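Local atomic coordinates of fatty acid-binding protein homolog 8 (Caenorhabditis elegans, PDB entry 6C1Z), a protein that binds unsaturated fatty acids such as oleic acid at the lysosome and carries them to the nucleus, where it switches on longevity-promoting genes. Residues Y84-T89 with S97-I102; S109-W114 with Q122-G127. All blocks are in the same frame, centred on the assembly; numbering follows the deposited sequence.

Interaction 1. Residues Y84-T89 with S97-I102; sequences YNTLVT and SHQDKI. With SO4 (sulfate ion), chain B.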
loop_
_atom_site.group_PDB
_atom_site.type_symbol
_atom_site.label_atom_id
_atom_site.label_comp_id
_atom_site.label_asym_id
_atom_site.label_seq_id
_atom_site.Cartn_x
_atom_site.Cartn_y
_atom_site.Cartn_z
ATOM N N TYR A 84 1.184 3.088 -13.335
ATOM C CA TYR A 84 2.318 3.742 -12.703
ATOM C C TYR A 84 3.561 2.904 -12.957
ATOM O O TYR A 84 3.473 1.696 -13.216
ATOM C CB TYR A 84 2.110 3.900 -11.180
ATOM C CG TYR A 84 0.927 4.757 -10.815
ATOM C CD1 TYR A 84 -0.346 4.224 -10.717
ATOM C CD2 TYR A 84 1.080 6.109 -10.579
ATOM C CE1 TYR A 84 -1.421 5.010 -10.383
ATOM C CE2 TYR A 84 0.012 6.902 -10.244
ATOM C CZ TYR A 84 -1.234 6.352 -10.142
ATOM O OH TYR A 84 -2.315 7.148 -9.826
ATOM N N ASN A 85 4.727 3.529 -12.818
ATOM C CA ASN A 85 5.995 2.808 -12.806
ATOM C C ASN A 85 6.364 2.665 -11.333
ATOM O O ASN A 85 6.667 3.657 -10.663
ATOM C CB ASN A 85 7.087 3.557 -13.566
ATOM C CG ASN A 85 6.967 3.402 -15.064
ATOM O OD1 ASN A 85 6.862 2.294 -15.571
ATOM N ND2 ASN A 85 6.984 4.514 -15.774
ATOM N N THR A 86 6.300 1.441 -10.813
ATOM C CA THR A 86 6.455 1.185 -9.387
ATOM C C THR A 86 7.737 0.408 -9.115
ATOM O O THR A 86 8.132 -0.465 -9.884
ATOM C CB THR A 86 5.223 0.438 -8.868
ATOM O OG1 THR A 86 4.082 1.307 -8.994
ATOM C CG2 THR A 86 5.411 0.039 -7.417
ATOM N N LEU A 87 8.398 0.746 -8.014
ATOM C CA LEU A 87 9.618 0.061 -7.588
ATOM C C LEU A 87 9.525 -0.138 -6.086
ATOM O O LEU A 87 9.378 0.844 -5.345
ATOM C CB LEU A 87 10.845 0.919 -7.923
ATOM C CG LEU A 87 12.197 0.431 -7.416
ATOM C CD1 LEU A 87 12.545 -0.933 -7.946
ATOM C CD2 LEU A 87 13.268 1.426 -7.820
ATOM N N VAL A 88 9.626 -1.390 -5.624
ATOM C CA VAL A 88 9.564 -1.720 -4.197
ATOM C C VAL A 88 10.938 -2.179 -3.750
ATOM O O VAL A 88 11.553 -3.025 -4.401
ATOM C CB VAL A 88 8.518 -2.807 -3.896
ATOM C CG1 VAL A 88 8.317 -2.933 -2.372
ATOM C CG2 VAL A 88 7.178 -2.508 -4.597
ATOM N N THR A 89 11.429 -1.604 -2.658
ATOM C CA THR A 89 12.673 -2.016 -2.036
ATOM C C THR A 89 12.403 -2.402 -0.583
ATOM O O THR A 89 11.325 -2.167 -0.041
ATOM C CB THR A 89 13.689 -0.883 -2.119
ATOM O OG1 THR A 89 13.073 0.289 -1.579
ATOM C CG2 THR A 89 14.129 -0.634 -3.571
ATOM N N SER A 97 7.638 1.399 -1.363
ATOM C CA SER A 97 7.213 1.421 -2.760
ATOM C C SER A 97 7.158 2.852 -3.291
ATOM O O SER A 97 6.469 3.715 -2.732
ATOM C CB SER A 97 5.855 0.760 -2.901
ATOM O OG SER A 97 5.484 0.823 -4.277
ATOM N N HIS A 98 7.915 3.110 -4.365
ATOM C CA HIS A 98 7.814 4.351 -5.122
ATOM C C HIS A 98 6.903 4.107 -6.312
ATOM O O HIS A 98 7.267 3.388 -7.245
ATOM C CB HIS A 98 9.190 4.834 -5.561
ATOM C CG HIS A 98 9.966 5.459 -4.447
ATOM N ND1 HIS A 98 10.668 4.722 -3.514
ATOM C CD2 HIS A 98 10.073 6.751 -4.066
ATOM C CE1 HIS A 98 11.227 5.544 -2.639
ATOM N NE2 HIS A 98 10.868 6.778 -2.944
ATOM N N GLN A 99 5.707 4.670 -6.251
ATOM C CA GLN A 99 4.712 4.526 -7.306
ATOM C C GLN A 99 4.791 5.818 -8.117
ATOM O O GLN A 99 4.216 6.832 -7.729
ATOM C CB GLN A 99 3.340 4.306 -6.679
ATOM C CG GLN A 99 2.249 4.090 -7.748
ATOM C CD GLN A 99 0.867 3.975 -7.146
ATOM O OE1 GLN A 99 0.209 4.977 -6.855
ATOM N NE2 GLN A 99 0.416 2.744 -6.944
ATOM N N ASP A 100 5.506 5.766 -9.239
ATOM C CA ASP A 100 5.785 6.952 -10.043
ATOM C C ASP A 100 4.747 7.144 -11.148
ATOM O O ASP A 100 4.445 6.218 -11.913
ATOM C CB ASP A 100 7.177 6.867 -10.682
ATOM C CG ASP A 100 8.312 6.956 -9.679
ATOM O OD1 ASP A 100 8.109 7.440 -8.553
ATOM O OD2 ASP A 100 9.439 6.560 -10.044
ATOM N N LYS A 101 4.210 8.350 -11.231
ATOM C CA LYS A 101 3.258 8.648 -12.286
ATOM C C LYS A 101 3.900 8.500 -13.654
ATOM O O LYS A 101 5.121 8.621 -13.826
ATOM C CB LYS A 101 2.673 10.050 -12.126
ATOM C CG LYS A 101 3.633 11.197 -12.349
ATOM C CD LYS A 101 2.901 12.519 -12.176
ATOM C CE LYS A 101 3.807 13.709 -12.387
ATOM N NZ LYS A 101 3.060 14.979 -12.199
ATOM N N ILE A 102 3.058 8.184 -14.624
ATOM C CA ILE A 102 3.432 8.151 -16.033
ATOM C C ILE A 102 2.890 9.367 -16.775
ATOM O O ILE A 102 3.623 10.053 -17.494
ATOM C CB ILE A 102 2.973 6.830 -16.694
ATOM C CG1 ILE A 102 3.711 5.657 -16.039
ATOM C CG2 ILE A 102 3.217 6.850 -18.202
ATOM C CD1 ILE A 102 3.220 4.298 -16.452
HETATM S S SO4 B . 3.829 14.444 -8.167
HETATM O O1 SO4 B . 4.686 13.550 -8.947
HETATM O O2 SO4 B . 4.618 15.507 -7.565
HETATM O O3 SO4 B . 2.791 15.010 -9.023
HETATM O O4 SO4 B . 3.143 13.649 -7.140
HETATM O O HOH W 1 7.406 7.067 -14.500
HETATM O O HOH W 2 11.400 1.903 -3.646
#

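Interaction 2. Residues S109-W114 with Q122-G127; sequences SVFTTW and QTYQSG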
loop_
_atom_site.group_PDB
_atom_site.type_symbol
_atom_site.label_atom_id
_atom_site.label_comp_id
_atom_site.label_asym_id
_atom_site.label_seq_id
_atom_site.Cartn_x
_atom_site.Cartn_y
_atom_site.Cartn_z
ATOM N N SER A 109 3.247 8.557 -5.585
ATOM C CA SER A 109 3.087 8.242 -4.176
ATOM C C SER A 109 4.277 7.440 -3.679
ATOM O O SER A 109 4.980 6.788 -4.445
ATOM C CB SER A 109 1.841 7.395 -3.896
ATOM O OG SER A 109 0.646 8.116 -4.137
ATOM N N VAL A 110 4.492 7.495 -2.356
ATOM C CA VAL A 110 5.439 6.611 -1.674
ATOM C C VAL A 110 4.684 5.872 -0.591
ATOM O O VAL A 110 4.030 6.503 0.247
ATOM C CB VAL A 110 6.624 7.375 -1.057
ATOM C CG1 VAL A 110 7.572 6.406 -0.362
ATOM C CG2 VAL A 110 7.355 8.123 -2.135
ATOM N N PHE A 111 4.774 4.542 -0.604
ATOM C CA PHE A 111 4.141 3.695 0.394
ATOM C C PHE A 111 5.220 3.050 1.250
ATOM O O PHE A 111 6.204 2.528 0.731
ATOM C CB PHE A 111 3.316 2.603 -0.267
ATOM C CG PHE A 111 2.366 3.105 -1.307
ATOM C CD1 PHE A 111 1.371 4.014 -0.997
ATOM C CD2 PHE A 111 2.482 2.688 -2.610
ATOM C CE1 PHE A 111 0.486 4.467 -1.990
ATOM C CE2 PHE A 111 1.595 3.141 -3.594
ATOM C CZ PHE A 111 0.610 4.017 -3.272
ATOM N N THR A 112 5.063 3.114 2.565
ATOM C CA THR A 112 6.020 2.505 3.474
ATOM C C THR A 112 5.268 1.551 4.370
ATOM O O THR A 112 4.242 1.934 4.935
ATOM C CB THR A 112 6.720 3.575 4.307
ATOM O OG1 THR A 112 7.287 4.559 3.432
ATOM C CG2 THR A 112 7.829 2.944 5.149
ATOM N N THR A 113 5.767 0.313 4.486
ATOM C CA THR A 113 5.143 -0.710 5.315
ATOM C C THR A 113 6.193 -1.218 6.283
ATOM O O THR A 113 7.281 -1.614 5.882
ATOM C CB THR A 113 4.596 -1.851 4.462
ATOM O OG1 THR A 113 3.671 -1.325 3.499
ATOM C CG2 THR A 113 3.866 -2.870 5.275
ATOM N N TRP A 114 5.847 -1.221 7.569
ATOM C CA TRP A 114 6.820 -1.607 8.581
ATOM C C TRP A 114 6.085 -2.232 9.755
ATOM O O TRP A 114 4.875 -2.151 9.879
ATOM C CB TRP A 114 7.762 -0.450 8.960
ATOM C CG TRP A 114 7.206 0.600 9.876
ATOM C CD1 TRP A 114 7.443 0.717 11.225
ATOM C CD2 TRP A 114 6.360 1.704 9.527
ATOM N NE1 TRP A 114 6.772 1.798 11.720
ATOM C CE2 TRP A 114 6.144 2.456 10.704
ATOM C CE3 TRP A 114 5.786 2.148 8.323
ATOM C CZ2 TRP A 114 5.335 3.587 10.733
ATOM C CZ3 TRP A 114 5.012 3.290 8.343
ATOM C CH2 TRP A 114 4.792 4.004 9.550
ATOM N N GLN A 122 1.399 1.304 7.947
ATOM C CA GLN A 122 1.661 1.811 6.613
ATOM C C GLN A 122 1.527 3.322 6.592
ATOM O O GLN A 122 0.724 3.903 7.323
ATOM C CB GLN A 122 0.727 1.241 5.565
ATOM C CG GLN A 122 0.817 -0.246 5.412
ATOM C CD GLN A 122 0.046 -0.727 4.222
ATOM O OE1 GLN A 122 -1.176 -0.556 4.139
ATOM N NE2 GLN A 122 0.743 -1.379 3.311
ATOM N N THR A 123 2.312 3.965 5.728
ATOM C CA THR A 123 2.027 5.328 5.329
ATOM C C THR A 123 1.881 5.372 3.818
ATOM O O THR A 123 2.620 4.698 3.101
ATOM C CB THR A 123 3.111 6.329 5.790
ATOM O OG1 THR A 123 4.410 5.883 5.372
ATOM C CG2 THR A 123 3.092 6.490 7.303
ATOM N N TYR A 124 0.931 6.174 3.357
ATOM C CA TYR A 124 0.792 6.498 1.947
ATOM C C TYR A 124 0.967 7.999 1.828
ATOM O O TYR A 124 0.213 8.773 2.428
ATOM C CB TYR A 124 -0.581 6.105 1.382
ATOM C CG TYR A 124 -1.173 4.787 1.822
ATOM C CD1 TYR A 124 -0.369 3.685 2.076
ATOM C CD2 TYR A 124 -2.545 4.648 1.964
ATOM C CE1 TYR A 124 -0.918 2.489 2.479
ATOM C CE2 TYR A 124 -3.094 3.449 2.360
ATOM C CZ TYR A 124 -2.266 2.386 2.613
ATOM O OH TYR A 124 -2.836 1.193 3.024
ATOM N N GLN A 125 1.978 8.408 1.072
ATOM C CA GLN A 125 2.337 9.808 0.936
ATOM C C GLN A 125 2.228 10.240 -0.515
ATOM O O GLN A 125 2.738 9.550 -1.403
ATOM C CB GLN A 125 3.770 9.928 1.429
ATOM C CG GLN A 125 4.544 11.155 1.009
ATOM C CD GLN A 125 5.992 11.080 1.466
ATOM O OE1 GLN A 125 6.274 10.889 2.647
ATOM N NE2 GLN A 125 6.909 11.189 0.525
ATOM N N SER A 126 1.565 11.370 -0.747
ATOM C CA SER A 126 1.608 12.053 -2.040
ATOM C C SER A 126 1.410 13.539 -1.808
ATOM O O SER A 126 0.552 13.941 -1.018
ATOM C CB SER A 126 0.514 11.540 -2.991
ATOM O OG SER A 126 0.639 12.132 -4.262
ATOM N N GLY A 127 2.246 14.351 -2.453
ATOM C CA GLY A 127 2.142 15.797 -2.309
ATOM C C GLY A 127 2.242 16.197 -0.853
ATOM O O GLY A 127 3.124 15.741 -0.124
HETATM O O HOH W 3 5.272 6.507 2.821
#

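Interaction 1. Residues Y84-T89 with S97-I102
The carbonyl oxygen L87 O takes two hydrogen bonds. H98 N donates to it at 2.9 Å, nearly straight, with 163° at the hydrogen. Water 2 donates to it as well, and S97 CA adds a CA-H...O contact. The same water reaches T89 OG1 and sits in the plane of the H98 ring, at its edge, 2.9 Å from H98 ND1. The imidazole is thus tied through one water to the strand beside it. The return bond, L87 N to H98 O, closes this hydrogen-bonded pair. N85 and D100 form a second one, in which D100 N donates to N85 O at 2.8 Å.

On the face that carries T86, V88, S97 and Q99, the main side-chain contact is Q99 on Y84. CG of Q99 stands anti to the backbone N (chi1 -178°) and the chain runs on extended, which brings the amide over one face of the tyrosine ring. Amide and ring planes are 18° apart, so the two are stacked. Q99 OE1 lies 3.7 Å above the ring plane, over its centre. E76 of strand 74-77, which borders 83-91, accepts from Q99 NE2 and also bonds T86 OG1. Y84 OH bonds D80. The bonds of Q99 NE2 and Y84 OH help hold the stack in place.

Past the pairing, I102 CG1 packs 3.5 Å from N85 ND2. Water 1 joins that amide nitrogen to K101 O. The K101 chain runs out extended, and its NZ donates to a sulfate oxygen, O3, at 3.2 Å and to the backbone oxygen of E104. The sulfate probably comes from the crystallisation liquor. The whole is an antiparallel beta hairpin of strands 83-91 and 94-101, part of the beta-barrel wall of the fatty acid-binding protein fold.

Interaction 2. Residues S109-W114 with Q122-G127
This antiparallel beta hairpin joins strands 109-116 and 119-126. T113 and Q122 are a non-hydrogen-bonded pair, and their side chains lie side by side. Q122 NE2 donates to T113 OG1 at 2.9 Å, with 168° at the hydrogen and the hydroxyl close to the amide plane. The amide oxygen is used too: Y124 OH donates to Q122 OE1 at 2.7 Å from above the carbonyl plane. Bonds at both polar atoms of the buried amide fix its rotation. A leucine in place of Q122 would probably leave T113 OG1 without this donor and Y124 OH without this acceptor, and the tyrosine ring less firmly held.

F111 and Y124 share this face. F111 CD1 comes within 3.5 Å of Y124 CD1, and the ring planes stand at 86°. Y124 CB lies at the edge of the F111 ring, in its plane. In the fatty acid-binding protein barrel, this hairpin is a piece of wall between strands 94-101 and 129-137, and Y23 of helix 20-27 packs on F111 and bonds S109 OG.

On the opposite face, T112 and T123 are a hydrogen-bonded pair. Water 3 joins their hydroxyls, 2.8 Å from T123 OG1, and donates to V110 O. T123 CG2, anti to its carbonyl carbon, meets the edge of the W114 ring, 3.8 Å from CH2. The indole NE1 bonds E116.

How the interactions relate
Interactions 1 and 2 are successive hairpins of one antiparallel sheet. Strands 94-101 and 109-116 lie next to each other, so the two contacts touch directly. S97 N is 2.8 Å from F111 O, and Q99 N is 2.9 Å from S109 O, both probable hydrogen bonds. Q99 also packs on F111, and H98 on V110. Both contacts are partly buried, but only interaction 1 has exposed touching residues, H98 and I102. Interaction 2 lies nearer the chain centre. Chemistry follows place. The amide-tyrosine stack of interaction 1 leans on E76 of the outermost strand 74-77. The aromatic pair and doubly bonded amide of interaction 2 lie between helix 20-27 and strand 129-137.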